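Local atomic coordinates of autoinducer synthesis protein lasI (Pseudomonas aeruginosa, PDB entry 1RO5), a protein that catalyses the synthesis of the quorum-sensing signal N-(3-oxododecanoyl)homoserine lactone from S-adenosyl-L-methionine and an acyl chain delivered on acyl carrier protein. Residues W100-F105 against Q138-V143. Sequence-based numbering, arbitrary orientation.
Sequences WELSRF and QTLVTV
Leu102 and Val141 make the closest backbone bond between two parallel strands, Leu102 N to Val141 O at 2.8 Å. Beside it Val141 N donates to Trp100 O at 2.9 Å, and Trp100 N donates to Thr139 O. Trp100 therefore bonds to Thr139 and Val141, either side of Leu140, and Val141 bonds to Trp100 and Leu102, either side of Glu101, as in a regular parallel ladder. Beyond Leu102 the strands spread, and Val143 N lies 4.1 Å from Leu102 O. A water bridges this gap. It donates to Leu102 O and to Glu101 OE2, and it accepts from Val143 N at 3.0 Å. The hydroxyl of Thr142 also turns to the carbonyl: OG1 donates to Leu102 O at 2.7 Å, from 56° above the carbonyl plane. OG1 stands anti to the backbone N of Thr142 (chi1 180°), which carries it across to the neighbouring strand. The side chains of Trp100, Leu102, Leu140 and Thr142 lie on one face of the sheet. Leu140 CD2 packs on Trp100 CB at 3.8 Å, while its CD1 meets Leu102 CD1. On the other face the aliphatic part of Glu101 lies across Val141, with CG 3.5 Å from Val141 O. The extended chain takes the buried carboxylate past Val141; Met79 N binds OE1, and the bridging water binds OE2.

The parting of the two parallel strands beyond Leu102 is consistent with the V-shaped opening of the GNAT acetyltransferase fold. Strand 64-73 flanks strand 99-107 on one side, and strand 171-179 flanks strand 139-145 on the other. Helix 118-133 links the two central strands as a beta-alpha-beta unit.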
loop_
_atom_site.group_PDB
_atom_site.type_symbol
_atom_site.label_atom_id
_atom_site.label_comp_id
_atom_site.label_asym_id
_atom_site.label_seq_id
_atom_site.Cartn_x
_atom_site.Cartn_y
_atom_site.Cartn_z
ATOM N N TRP A 100 -4.231 6.269 -7.804
ATOM C CA TRP A 100 -4.747 5.499 -6.720
ATOM C C TRP A 100 -3.927 5.805 -5.506
ATOM O O TRP A 100 -2.777 6.216 -5.583
ATOM C CB TRP A 100 -4.591 3.990 -7.060
ATOM C CG TRP A 100 -5.553 3.391 -8.024
ATOM C CD1 TRP A 100 -6.709 3.924 -8.478
ATOM C CD2 TRP A 100 -5.434 2.111 -8.658
ATOM N NE1 TRP A 100 -7.355 3.028 -9.309
ATOM C CE2 TRP A 100 -6.569 1.924 -9.449
ATOM C CE3 TRP A 100 -4.461 1.117 -8.646
ATOM C CZ2 TRP A 100 -6.774 0.795 -10.182
ATOM C CZ3 TRP A 100 -4.662 0.010 -9.352
ATOM C CH2 TRP A 100 -5.826 -0.159 -10.115
ATOM N N GLU A 101 -4.499 5.547 -4.370
ATOM C CA GLU A 101 -3.846 5.678 -3.116
ATOM C C GLU A 101 -3.579 4.330 -2.489
ATOM O O GLU A 101 -4.419 3.396 -2.608
ATOM C CB GLU A 101 -4.744 6.459 -2.126
ATOM C CG GLU A 101 -3.940 6.643 -0.833
ATOM C CD GLU A 101 -4.738 6.936 0.446
ATOM O OE1 GLU A 101 -5.818 6.380 0.654
ATOM O OE2 GLU A 101 -4.212 7.650 1.256
ATOM N N LEU A 102 -2.374 4.191 -1.911
ATOM C CA LEU A 102 -2.024 3.024 -1.139
ATOM C C LEU A 102 -2.132 3.398 0.343
ATOM O O LEU A 102 -1.734 4.528 0.767
ATOM C CB LEU A 102 -0.606 2.571 -1.414
ATOM C CG LEU A 102 -0.171 2.426 -2.857
ATOM C CD1 LEU A 102 1.237 2.006 -2.837
ATOM C CD2 LEU A 102 -1.089 1.369 -3.521
ATOM N N SER A 103 -2.523 2.392 1.155
ATOM C CA SER A 103 -2.637 2.583 2.571
ATOM C C SER A 103 -2.536 1.309 3.324
ATOM O O SER A 103 -2.611 0.246 2.739
ATOM C CB SER A 103 -3.967 3.337 2.897
ATOM O OG SER A 103 -5.122 2.596 2.585
ATOM N N ARG A 104 -2.358 1.357 4.638
ATOM C CA ARG A 104 -2.388 0.098 5.433
ATOM C C ARG A 104 -1.375 -0.961 5.010
ATOM O O ARG A 104 -1.734 -2.126 4.893
ATOM C CB ARG A 104 -3.815 -0.495 5.507
ATOM C CG ARG A 104 -4.864 0.424 6.163
ATOM C CD ARG A 104 -4.424 0.722 7.588
ATOM N NE ARG A 104 -5.408 1.375 8.460
ATOM C CZ ARG A 104 -5.277 2.615 9.008
ATOM N NH1 ARG A 104 -4.214 3.430 8.801
ATOM N NH2 ARG A 104 -6.199 3.038 9.819
ATOM N N PHE A 105 -0.093 -0.590 4.845
ATOM C CA PHE A 105 0.967 -1.557 4.591
ATOM C C PHE A 105 1.164 -2.346 5.785
ATOM O O PHE A 105 1.577 -1.831 6.756
ATOM C CB PHE A 105 2.394 -1.033 4.179
ATOM C CG PHE A 105 2.404 0.121 3.253
ATOM C CD1 PHE A 105 1.239 0.527 2.614
ATOM C CD2 PHE A 105 3.547 0.889 3.129
ATOM C CE1 PHE A 105 1.203 1.702 1.798
ATOM C CE2 PHE A 105 3.536 2.030 2.287
ATOM C CZ PHE A 105 2.320 2.409 1.623
ATOM N N GLN A 138 -1.120 6.085 -13.747
ATOM C CA GLN A 138 0.239 6.606 -13.845
ATOM C C GLN A 138 0.954 6.920 -12.543
ATOM O O GLN A 138 2.167 7.045 -12.565
ATOM C CB GLN A 138 0.305 7.896 -14.658
ATOM C CG GLN A 138 -0.931 8.603 -14.738
ATOM C CD GLN A 138 -1.630 8.428 -16.164
ATOM O OE1 GLN A 138 -2.052 9.426 -16.734
ATOM N NE2 GLN A 138 -1.782 7.154 -16.688
ATOM N N THR A 139 0.203 7.060 -11.451
ATOM C CA THR A 139 0.683 7.531 -10.190
ATOM C C THR A 139 0.018 6.832 -8.994
ATOM O O THR A 139 -1.211 6.700 -8.913
ATOM C CB THR A 139 0.384 9.023 -10.053
ATOM O OG1 THR A 139 0.992 9.760 -11.088
ATOM C CG2 THR A 139 1.089 9.639 -8.706
ATOM N N LEU A 140 0.833 6.472 -8.039
ATOM C CA LEU A 140 0.381 6.042 -6.740
ATOM C C LEU A 140 0.686 7.075 -5.648
ATOM O O LEU A 140 1.821 7.633 -5.578
ATOM C CB LEU A 140 1.068 4.757 -6.424
ATOM C CG LEU A 140 0.657 3.630 -7.402
ATOM C CD1 LEU A 140 1.324 2.375 -6.964
ATOM C CD2 LEU A 140 -0.844 3.334 -7.570
ATOM N N VAL A 141 -0.292 7.452 -4.827
ATOM C CA VAL A 141 0.036 8.277 -3.702
ATOM C C VAL A 141 -0.143 7.460 -2.395
ATOM O O VAL A 141 -0.835 6.442 -2.378
ATOM C CB VAL A 141 -0.820 9.543 -3.683
ATOM C CG1 VAL A 141 -0.494 10.385 -4.881
ATOM C CG2 VAL A 141 -2.344 9.225 -3.607
ATOM N N THR A 142 0.523 7.854 -1.324
ATOM C CA THR A 142 0.353 7.144 -0.073
ATOM C C THR A 142 0.829 8.009 1.090
ATOM O O THR A 142 1.685 8.860 0.926
ATOM C CB THR A 142 1.079 5.789 -0.148
ATOM O OG1 THR A 142 0.922 5.075 1.078
ATOM C CG2 THR A 142 2.610 6.037 -0.281
ATOM N N VAL A 143 0.316 7.770 2.274
ATOM C CA VAL A 143 0.873 8.327 3.503
ATOM C C VAL A 143 1.589 7.169 4.161
ATOM O O VAL A 143 0.949 6.159 4.504
ATOM C CB VAL A 143 -0.206 8.869 4.430
ATOM C CG1 VAL A 143 0.305 9.206 5.891
ATOM C CG2 VAL A 143 -0.751 10.112 3.868
HETATM O O HOH W 1 -2.233 6.296 2.579
#